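Local coordinates for putative uncharacterized protein (Chlamydia trachomatis, PDB 3K29) that is a YscO-like protein, probably a type III secretion chaperone, built as a long two-helix hairpin of coiled-coil character, at residues A[133-136]-A[137-140]; A[125-128]-A[129-133]; A[141-144]-A[145-148]; A[9-12]-A[13-17]; A[149-152]-A[153-156]. One frame throughout, in Å; residues are numbered along the deposited sequence.

Contact 1: residues A[133-136]-A[137-140]; sequences MKEA and LKEE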
# COMPACT_ATOMS: atom_id res chain seq x y z
N MSE A 133 19.29 23.28 -14.71
CA MSE A 133 19.65 23.09 -16.11
C MSE A 133 19.28 24.33 -16.95
O MSE A 133 20.06 24.74 -17.81
CB MSE A 133 19.02 21.78 -16.60
CG MSE A 133 18.99 21.52 -18.07
SE MSE A 133 17.75 20.02 -18.37
CE MSE A 133 15.98 20.94 -18.29
N LYS A 134 18.14 24.95 -16.66
CA LYS A 134 17.76 26.23 -17.26
C LYS A 134 18.79 27.33 -16.98
O LYS A 134 19.22 28.04 -17.90
CB LYS A 134 16.38 26.67 -16.76
CG LYS A 134 15.77 27.96 -17.36
CD LYS A 134 14.34 28.12 -16.80
CE LYS A 134 13.59 29.32 -17.37
NZ LYS A 134 12.27 29.55 -16.66
N GLU A 135 19.16 27.48 -15.71
CA GLU A 135 20.21 28.41 -15.28
C GLU A 135 21.56 28.07 -15.89
O GLU A 135 22.31 28.97 -16.28
CB GLU A 135 20.35 28.48 -13.76
CG GLU A 135 20.06 29.84 -13.13
CD GLU A 135 20.50 31.00 -14.02
OE1 GLU A 135 19.75 31.33 -14.96
OE2 GLU A 135 21.59 31.59 -13.79
N ALA A 136 21.89 26.78 -15.99
CA ALA A 136 23.18 26.38 -16.60
C ALA A 136 23.22 26.89 -18.03
O ALA A 136 24.18 27.56 -18.46
CB ALA A 136 23.37 24.88 -16.55
N LEU A 137 22.14 26.61 -18.75
CA LEU A 137 22.00 27.03 -20.13
C LEU A 137 22.11 28.57 -20.30
O LEU A 137 22.83 29.04 -21.18
CB LEU A 137 20.69 26.47 -20.72
CG LEU A 137 20.74 25.02 -21.27
CD1 LEU A 137 21.37 24.97 -22.68
CD2 LEU A 137 21.42 23.98 -20.32
N LYS A 138 21.42 29.34 -19.45
CA LYS A 138 21.52 30.80 -19.48
C LYS A 138 22.92 31.34 -19.16
O LYS A 138 23.38 32.29 -19.78
CB LYS A 138 20.50 31.43 -18.55
CG LYS A 138 19.09 31.38 -19.12
CD LYS A 138 18.03 31.87 -18.14
CE LYS A 138 18.04 33.40 -18.05
NZ LYS A 138 16.70 33.90 -17.57
N GLU A 139 23.58 30.71 -18.20
CA GLU A 139 24.92 31.06 -17.79
C GLU A 139 25.90 30.82 -18.94
O GLU A 139 26.69 31.72 -19.26
CB GLU A 139 25.31 30.25 -16.55
CG GLU A 139 26.72 30.51 -15.99
CD GLU A 139 26.95 31.97 -15.58
OE1 GLU A 139 28.08 32.45 -15.79
OE2 GLU A 139 26.00 32.63 -15.07
N GLU A 140 25.84 29.64 -19.57
CA GLU A 140 26.70 29.35 -20.73
C GLU A 140 26.46 30.35 -21.87
O GLU A 140 27.42 30.83 -22.49
CB GLU A 140 26.55 27.91 -21.25
CG GLU A 140 27.34 27.65 -22.60
CD GLU A 140 28.86 27.86 -22.42
OE1 GLU A 140 29.32 27.82 -21.25
OE2 GLU A 140 29.61 28.04 -23.42
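Met-133 and Leu-137 lie side by side and point the same way, one turn apart on the long α-helix 70-160, the second arm of a helical hairpin. The arrangement is an i to i+4 contact on continuous helix, with most of its side chains exposed. Backbone bonds come first: Leu-137 N, Lys-138 N, Glu-139 N and Glu-140 N bond in turn to the carbonyl oxygens of Met-133, Lys-134, Glu-135 and Ala-136. The bond from Glu-140 N to Ala-136 O is 2.9 Å long and nearly straight, 172° at the hydrogen.

Apolar packing is slight. Leu-137 CD2 approaches Met-133 CG at 4.1 Å and Ala-136 CB at 4.3 Å. Both leucine torsions are negative (chi1 -84°, chi2 -79°) and fold the same methyl back over the preceding turn, to a doubtfully short 3.0 Å from Met-133 O.

Charged groups supply the rest. The curled chain of Glu-135 brings OE1 across the aliphatic part of Lys-138, 3.7 Å from CD. The ammonium itself stays apart, with Lys-138 NZ 4.8 Å from Glu-135 OE1, so carboxylate against methylene is the actual contact. Glu-135 OE2 and Glu-139 OE2 are 4.7 Å apart, and each forms a salt bridge with Arg-142, one turn beyond Glu-139 and two beyond Glu-135, whose positive charge probably offsets their mutual repulsion. Along the neighbouring strip of the helix two lysines follow one another, Lys-134 NZ standing 6.3 Å from Lys-138 NZ.

Contact 2: residues A[125-128]-A[129-133]; sequences TRLH and KEEWM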
# COMPACT_ATOMS: atom_id res chain seq x y z
N THR A 125 13.04 17.27 -6.27
CA THR A 125 14.40 17.18 -6.85
C THR A 125 14.42 17.27 -8.38
O THR A 125 15.29 17.95 -8.92
CB THR A 125 15.18 15.94 -6.35
OG1 THR A 125 15.21 15.97 -4.92
CG2 THR A 125 16.67 15.92 -6.91
N ARG A 126 13.47 16.61 -9.05
CA ARG A 126 13.36 16.69 -10.50
C ARG A 126 13.16 18.16 -10.93
O ARG A 126 13.81 18.66 -11.85
CB ARG A 126 12.24 15.77 -11.02
CG ARG A 126 12.27 15.50 -12.53
CD ARG A 126 10.87 15.36 -13.14
NE ARG A 126 10.02 16.52 -12.82
CZ ARG A 126 10.04 17.68 -13.47
NH1 ARG A 126 10.86 17.87 -14.50
NH2 ARG A 126 9.25 18.67 -13.07
N LEU A 127 12.29 18.87 -10.22
CA LEU A 127 12.03 20.27 -10.52
C LEU A 127 13.30 21.11 -10.35
O LEU A 127 13.56 22.03 -11.15
CB LEU A 127 10.89 20.83 -9.67
CG LEU A 127 10.32 22.14 -10.24
CD1 LEU A 127 9.56 21.93 -11.56
CD2 LEU A 127 9.43 22.86 -9.23
N HIS A 128 14.08 20.80 -9.31
CA HIS A 128 15.32 21.57 -9.09
C HIS A 128 16.39 21.29 -10.15
O HIS A 128 17.20 22.16 -10.43
CB HIS A 128 15.90 21.38 -7.69
CG HIS A 128 15.01 21.86 -6.59
ND1 HIS A 128 13.97 22.73 -6.80
CD2 HIS A 128 15.02 21.60 -5.26
CE1 HIS A 128 13.36 22.97 -5.65
NE2 HIS A 128 13.98 22.30 -4.70
N LYS A 129 16.41 20.06 -10.69
CA LYS A 129 17.27 19.70 -11.83
C LYS A 129 16.88 20.48 -13.08
O LYS A 129 17.73 20.96 -13.85
CB LYS A 129 17.19 18.21 -12.12
CG LYS A 129 17.61 17.87 -13.51
CD LYS A 129 18.30 16.56 -13.53
CE LYS A 129 18.82 16.31 -14.90
NZ LYS A 129 18.88 14.85 -15.06
N GLU A 130 15.57 20.59 -13.29
CA GLU A 130 15.04 21.36 -14.37
C GLU A 130 15.47 22.81 -14.24
O GLU A 130 15.93 23.41 -15.21
CB GLU A 130 13.53 21.26 -14.37
CG GLU A 130 12.92 21.56 -15.68
CD GLU A 130 11.44 21.24 -15.67
OE1 GLU A 130 11.06 20.28 -16.37
OE2 GLU A 130 10.68 21.94 -14.95
N GLU A 131 15.34 23.38 -13.04
CA GLU A 131 15.67 24.79 -12.84
C GLU A 131 17.17 25.04 -12.82
O GLU A 131 17.60 26.11 -13.24
CB GLU A 131 15.02 25.34 -11.58
CG GLU A 131 13.52 25.32 -11.63
CD GLU A 131 12.91 25.48 -10.27
OE1 GLU A 131 13.65 25.29 -9.27
OE2 GLU A 131 11.69 25.80 -10.19
N TRP A 132 17.96 24.07 -12.37
CA TRP A 132 19.43 24.17 -12.46
C TRP A 132 19.84 24.21 -13.94
O TRP A 132 20.62 25.06 -14.36
CB TRP A 132 20.13 23.01 -11.76
CG TRP A 132 21.58 22.89 -12.20
CD1 TRP A 132 22.66 23.52 -11.64
CD2 TRP A 132 22.08 22.12 -13.31
NE1 TRP A 132 23.80 23.20 -12.34
CE2 TRP A 132 23.48 22.34 -13.37
CE3 TRP A 132 21.48 21.26 -14.26
CZ2 TRP A 132 24.30 21.72 -14.33
CZ3 TRP A 132 22.29 20.65 -15.25
CH2 TRP A 132 23.69 20.88 -15.26
N MSE A 133 19.29 23.28 -14.71
CA MSE A 133 19.65 23.09 -16.11
C MSE A 133 19.28 24.33 -16.95
O MSE A 133 20.06 24.74 -17.81
CB MSE A 133 19.02 21.78 -16.60
CG MSE A 133 18.99 21.52 -18.07
SE MSE A 133 17.75 20.02 -18.37
CE MSE A 133 15.98 20.94 -18.29
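Lys-129, Glu-130, Glu-131 and Trp-132 give their backbone N-H groups to the carbonyls of Thr-125, Arg-126, Leu-127 and His-128, the regular i to i+4 pattern of α-helix 70-160, with the Trp-132 N to His-128 O bond 2.8 Å long.

The principal side-chain link is an intrahelical i to i+4 salt bridge. Arg-126 NH1 reaches Glu-130 OE1 at 3.1 Å with an N-H...O angle of 165°. The oxygen lies at the guanidinium edge, in its plane, but is itself approached from above the carboxylate, the two planes being 68° apart. Arg-126 starts away from Glu-130 and folds back through bends at chi2 and chi3, while its NE forms a second salt bridge with Glu-123. The guanidinium is thus held between carboxylates one turn before and one turn after.

Leu-127 touches two acids with different methyls, each acid crossing it at a slant: CD1 is 3.6 Å from Glu-130 OE2 and CD2 3.8 Å from Glu-131 OE2. The imidazole of His-128 runs alongside the Glu-131 carboxylate, their planes 25° apart, with ND1 3.6 Å from OE1.

Another side of the helix meets the N-terminal part of the chain: Lys-129 NZ forms a salt bridge with Glu-8, and the Trp-132 ring meets that of Tyr-5. At the root of the tryptophan, Trp-132 CB sits 3.3 Å from His-128 O.

Contact 3: residues A[141-144]-A[145-148]; sequences ARQE and EKEQ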
# COMPACT_ATOMS: atom_id res chain seq x y z
N ALA A 141 25.20 30.70 -22.12
CA ALA A 141 24.87 31.71 -23.12
C ALA A 141 25.45 33.13 -22.81
O ALA A 141 26.00 33.78 -23.70
CB ALA A 141 23.38 31.79 -23.29
N ARG A 142 25.32 33.58 -21.55
CA ARG A 142 25.94 34.85 -21.13
C ARG A 142 27.45 34.80 -21.32
O ARG A 142 28.06 35.80 -21.72
CB ARG A 142 25.67 35.18 -19.66
CG ARG A 142 24.27 35.52 -19.34
CD ARG A 142 24.12 35.82 -17.87
NE ARG A 142 22.88 35.20 -17.41
CZ ARG A 142 22.83 34.22 -16.52
NH1 ARG A 142 23.94 33.78 -15.96
NH2 ARG A 142 21.65 33.70 -16.18
N GLN A 143 28.07 33.67 -20.98
CA GLN A 143 29.52 33.55 -21.15
C GLN A 143 29.88 33.63 -22.62
O GLN A 143 30.84 34.31 -23.00
CB GLN A 143 30.06 32.23 -20.57
CG GLN A 143 29.93 32.11 -19.04
CD GLN A 143 30.57 33.28 -18.26
OE1 GLN A 143 31.78 33.54 -18.33
NE2 GLN A 143 29.74 33.99 -17.51
N GLU A 144 29.09 32.95 -23.46
CA GLU A 144 29.33 33.01 -24.90
C GLU A 144 29.19 34.42 -25.46
O GLU A 144 30.03 34.85 -26.27
CB GLU A 144 28.45 31.99 -25.64
CG GLU A 144 29.03 30.55 -25.46
CD GLU A 144 28.08 29.47 -25.93
OE1 GLU A 144 27.09 29.83 -26.60
OE2 GLU A 144 28.33 28.26 -25.65
N GLU A 145 28.12 35.12 -25.05
CA GLU A 145 27.90 36.52 -25.42
C GLU A 145 29.05 37.43 -24.99
O GLU A 145 29.50 38.27 -25.77
CB GLU A 145 26.55 37.05 -24.84
CG GLU A 145 26.35 38.56 -25.21
CD GLU A 145 24.97 39.19 -24.85
OE1 GLU A 145 23.90 38.62 -25.18
OE2 GLU A 145 24.99 40.31 -24.27
N LYS A 146 29.51 37.29 -23.74
CA LYS A 146 30.66 38.11 -23.25
C LYS A 146 31.92 37.84 -24.09
O LYS A 146 32.68 38.77 -24.46
CB LYS A 146 30.93 37.77 -21.77
CG LYS A 146 32.32 38.12 -21.28
CD LYS A 146 32.46 37.94 -19.76
CE LYS A 146 32.92 36.55 -19.39
NZ LYS A 146 33.97 36.06 -20.35
N GLU A 147 32.13 36.57 -24.43
CA GLU A 147 33.37 36.25 -25.19
C GLU A 147 33.26 36.71 -26.64
O GLU A 147 34.24 37.15 -27.23
CB GLU A 147 33.72 34.77 -25.09
CG GLU A 147 34.27 34.39 -23.73
CD GLU A 147 35.56 35.13 -23.36
OE1 GLU A 147 36.34 35.50 -24.26
OE2 GLU A 147 35.81 35.31 -22.15
N GLN A 148 32.07 36.61 -27.22
CA GLN A 148 31.85 37.20 -28.55
C GLN A 148 32.17 38.72 -28.56
O GLN A 148 32.78 39.24 -29.50
CB GLN A 148 30.41 36.91 -29.05
CG GLN A 148 30.11 35.48 -29.52
CD GLN A 148 28.61 35.19 -29.60
OE1 GLN A 148 27.87 35.50 -28.66
NE2 GLN A 148 28.14 34.64 -30.73
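Gln-143 and Lys-146 make the closer side-chain approach, lying side by side on one flank of α-helix 70-160 and pointing the same way. Gln-143 OE1 rests 3.4 Å from Lys-146 CE. The lysine chain then turns at chi3 and chi4 (90° and 40°), carrying NZ away from the amide, toward the C-terminal side, into a salt bridge with its sequence neighbour, 2.7 Å from Glu-147 OE2. A longer, weak ion pair from the same nitrogen leads on to Glu-150. Beneath these groups the backbone is tightly knit: Glu-145 N bonds to Ala-141 O at 2.8 Å, and Lys-146, Glu-147 and Gln-148 bond in the same way to Arg-142, Gln-143 and Glu-144.

The loose side carries Ala-141, Glu-144 and Glu-145, all exposed. Here side chains meet mainly backbone, as where Glu-145 CB touches Ala-141 O at 3.5 Å. Glu-144 has a like charge close by, the carboxylate of Glu-140.

Arg-142 reaches back to the acids of the preceding turns, Glu-139 and Glu-135. The start of helix 8-66 is far off, residues 9-17 staying about 21 Å away at the nearest atoms, so this is a stretch of the long arm beyond the paired part of the hairpin.

Contact 4: residues A[9-12]-A[13-17]; sequences PVLS and IKKDR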
# COMPACT_ATOMS: atom_id res chain seq x y z
N PRO A 9 23.22 12.47 -8.17
CA PRO A 9 23.17 11.31 -7.27
C PRO A 9 21.95 11.27 -6.33
O PRO A 9 21.47 10.18 -6.01
CB PRO A 9 24.46 11.43 -6.48
CG PRO A 9 25.41 12.20 -7.43
CD PRO A 9 24.50 13.21 -8.07
N VAL A 10 21.46 12.43 -5.89
CA VAL A 10 20.27 12.51 -5.05
C VAL A 10 19.03 12.14 -5.90
O VAL A 10 18.20 11.34 -5.48
CB VAL A 10 20.11 13.91 -4.43
CG1 VAL A 10 18.74 14.08 -3.80
CG2 VAL A 10 21.22 14.18 -3.42
N LEU A 11 18.93 12.68 -7.12
CA LEU A 11 17.80 12.34 -7.98
C LEU A 11 17.75 10.82 -8.28
O LEU A 11 16.69 10.18 -8.13
CB LEU A 11 17.85 13.16 -9.27
CG LEU A 11 16.73 13.06 -10.31
CD1 LEU A 11 15.38 13.57 -9.78
CD2 LEU A 11 17.15 13.85 -11.54
N SER A 12 18.89 10.24 -8.65
CA SER A 12 19.02 8.81 -8.90
C SER A 12 18.47 8.02 -7.72
O SER A 12 17.60 7.15 -7.88
CB SER A 12 20.49 8.46 -9.14
OG SER A 12 20.60 7.31 -9.94
N ILE A 13 18.93 8.38 -6.52
CA ILE A 13 18.45 7.76 -5.29
C ILE A 13 16.94 7.89 -5.06
O ILE A 13 16.30 6.92 -4.66
CB ILE A 13 19.24 8.26 -4.07
CG1 ILE A 13 20.63 7.63 -4.07
CG2 ILE A 13 18.47 7.98 -2.73
CD1 ILE A 13 21.61 8.34 -3.20
N LYS A 14 16.38 9.06 -5.35
CA LYS A 14 14.98 9.35 -5.09
C LYS A 14 14.06 8.57 -6.06
O LYS A 14 12.93 8.18 -5.70
CB LYS A 14 14.74 10.84 -5.18
CG LYS A 14 15.26 11.57 -3.93
CD LYS A 14 14.74 12.99 -3.92
CE LYS A 14 14.45 13.51 -2.50
NZ LYS A 14 15.29 12.94 -1.40
N LYS A 15 14.57 8.34 -7.27
CA LYS A 15 13.92 7.46 -8.23
C LYS A 15 13.89 6.03 -7.67
O LYS A 15 12.84 5.38 -7.69
CB LYS A 15 14.60 7.54 -9.59
CG LYS A 15 14.33 8.87 -10.30
CD LYS A 15 15.13 9.06 -11.60
CE LYS A 15 14.58 10.27 -12.34
NZ LYS A 15 14.99 10.43 -13.77
N ASP A 16 15.03 5.57 -7.13
CA ASP A 16 15.10 4.26 -6.50
C ASP A 16 14.12 4.08 -5.34
O ASP A 16 13.55 3.00 -5.18
CB ASP A 16 16.52 3.94 -6.05
CG ASP A 16 17.44 3.62 -7.23
OD1 ASP A 16 16.95 3.47 -8.39
OD2 ASP A 16 18.67 3.51 -7.00
N ARG A 17 13.94 5.15 -4.55
CA ARG A 17 13.09 5.11 -3.37
C ARG A 17 11.63 4.99 -3.72
O ARG A 17 10.87 4.35 -2.97
CB ARG A 17 13.31 6.35 -2.50
CG ARG A 17 14.67 6.41 -1.89
CD ARG A 17 14.67 7.37 -0.70
NE ARG A 17 14.09 6.74 0.48
CZ ARG A 17 13.50 7.42 1.47
NH1 ARG A 17 13.41 8.74 1.40
NH2 ARG A 17 13.01 6.78 2.51
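Asp-16 turns one face of its carboxylate to the carbonyl oxygen of Ser-12, one turn earlier in α-helix 8-66: Ser-12 O is 3.6 Å from Asp-16 CG and almost equally far from the two carboxylate oxygens. The peptide carbonyl of Pro-9 is used differently. Ile-13 N approaches it from 37° above the carbonyl plane, in a rather long bond of 3.2 Å. Ile-13 CG1 also comes within 3.3 Å of Pro-9 O, since chi1 of -74° sets that branch beside its own backbone N, facing the preceding turn.

The next two bonds are shorter, Lys-14 N to Val-10 O and Lys-15 N to Leu-11 O, each 2.9 Å. Asp-16 N to Ser-12 O completes the set.

Between side chains the touches are aliphatic. Val-10 lies alongside Lys-14, its CG1 4.1 Å from CD. Lys-15 runs extended back along the helix and passes across Leu-11, bringing CE to 4.1 Å from the leucine CG.

These turns belong to the beginning of the first hairpin arm, just before its predicted coiled-coil region. Leu-11, buried, packs on Glu-122 and Lys-129 of helix 70-160, and Lys-14 on Glu-121 and Thr-125, so this face joins the two arms near the open end of the hairpin.

Contact 5: residues A[149-152]-A[153-156]; sequences DEMG and QLLH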
# COMPACT_ATOMS: atom_id res chain seq x y z
N ASP A 149 31.78 39.44 -27.50
CA ASP A 149 32.11 40.90 -27.38
C ASP A 149 33.60 41.05 -27.34
O ASP A 149 34.17 41.86 -28.02
CB ASP A 149 31.54 41.52 -26.10
CG ASP A 149 30.07 41.87 -26.23
OD1 ASP A 149 29.35 41.92 -25.18
OD2 ASP A 149 29.63 42.10 -27.37
N GLU A 150 34.24 40.26 -26.50
CA GLU A 150 35.68 40.41 -26.32
C GLU A 150 36.46 40.04 -27.57
O GLU A 150 37.35 40.77 -27.94
CB GLU A 150 36.17 39.61 -25.12
CG GLU A 150 35.58 40.13 -23.79
CD GLU A 150 36.23 39.48 -22.57
OE1 GLU A 150 37.37 38.98 -22.74
OE2 GLU A 150 35.59 39.44 -21.47
N MSE A 151 36.13 38.92 -28.22
CA MSE A 151 36.86 38.52 -29.42
C MSE A 151 36.63 39.57 -30.53
O MSE A 151 37.52 39.89 -31.31
CB MSE A 151 36.35 37.15 -29.91
CG MSE A 151 36.78 35.95 -29.09
SE MSE A 151 38.67 35.96 -28.68
CE MSE A 151 38.63 36.88 -27.00
N GLY A 152 35.39 40.06 -30.60
CA GLY A 152 34.97 41.07 -31.59
C GLY A 152 35.82 42.32 -31.46
O GLY A 152 36.31 42.87 -32.45
N GLN A 153 36.02 42.75 -30.22
CA GLN A 153 36.95 43.86 -29.95
C GLN A 153 38.38 43.54 -30.32
O GLN A 153 39.07 44.41 -30.88
CB GLN A 153 36.92 44.29 -28.47
CG GLN A 153 35.79 45.24 -28.12
CD GLN A 153 35.53 46.31 -29.18
OE1 GLN A 153 36.34 47.20 -29.41
NE2 GLN A 153 34.37 46.21 -29.84
N LEU A 154 38.86 42.35 -29.98
CA LEU A 154 40.27 42.06 -30.28
C LEU A 154 40.43 42.16 -31.78
O LEU A 154 41.37 42.77 -32.25
CB LEU A 154 40.69 40.66 -29.85
CG LEU A 154 41.20 40.42 -28.42
CD1 LEU A 154 41.45 38.95 -28.17
CD2 LEU A 154 42.51 41.22 -28.20
N LEU A 155 39.51 41.54 -32.53
CA LEU A 155 39.61 41.60 -33.99
C LEU A 155 39.64 43.03 -34.52
O LEU A 155 40.43 43.37 -35.43
CB LEU A 155 38.46 40.85 -34.67
CG LEU A 155 38.70 39.37 -34.75
CD1 LEU A 155 37.39 38.76 -35.24
CD2 LEU A 155 39.88 39.01 -35.64
N HIS A 156 38.77 43.87 -33.96
CA HIS A 156 38.67 45.25 -34.44
C HIS A 156 39.86 46.10 -34.00
O HIS A 156 40.31 46.96 -34.76
CB HIS A 156 37.35 45.88 -34.02
CG HIS A 156 37.09 47.21 -34.66
ND1 HIS A 156 36.91 47.35 -36.02
CD2 HIS A 156 37.02 48.46 -34.14
CE1 HIS A 156 36.72 48.63 -36.31
NE2 HIS A 156 36.80 49.32 -35.19
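The outer end of α-helix 70-160 carries an i to i+3 apolar pair, Met-151 (a selenomethionine) with Leu-154, on a largely exposed surface. The two side chains lie side by side and point the same way. Met-151 CE meets Leu-154 CD1 at 3.7 Å, with SE a little farther from the same methyl at 4.1 Å. Bends at chi2 and chi3 (-47° and 91°) fold the methionine so that its terminal methyl, rather than the middle of the chain, makes the closest touch.

Four backbone bonds hold the turn beneath. Leu-155 N to Met-151 O is the straightest, 2.9 Å with 173° at the hydrogen, and Gln-153 N and Leu-154 N bond to Asp-149 O and Glu-150 O. His-156 N reaches Gly-152 O at 3.1 Å and is more bent. Gly-152 brings no side chain, and its carbonyl oxygen is approached by His-156 CB at 3.6 Å and, almost as closely, by Leu-155 CB. One turn on, Leu-155 O accepts a hydrogen bond from the His-159 ring.

Such i to i+3 packing along a single strip, over unbroken i to i+4 backbone bonding, is characteristic of an α-helix, here the C-terminal part of the second hairpin arm.

How the contacts relate
Contact 4 comes first, near the start of helix 8-66; the other four follow on helix 70-160 in the order 2, 1, 3, 5. Each is local, covering about two turns of continuous helix and closing no long loop; none nests or crosses, though contacts 2 and 1 overlap at Met-133. The hairpin turn between the helices brings the chain back, so contact 2 packs on contact 4: Lys-129 CD meets Leu-11 CD2 at 3.6 Å. This pairing ties the two arms together. The Glu-135 to Arg-142 salt bridge joins contact 1 to contact 3. Contact 5 adjoins contact 3 and lies about 45 Å from contact 4 between centres, extending the long arm outward.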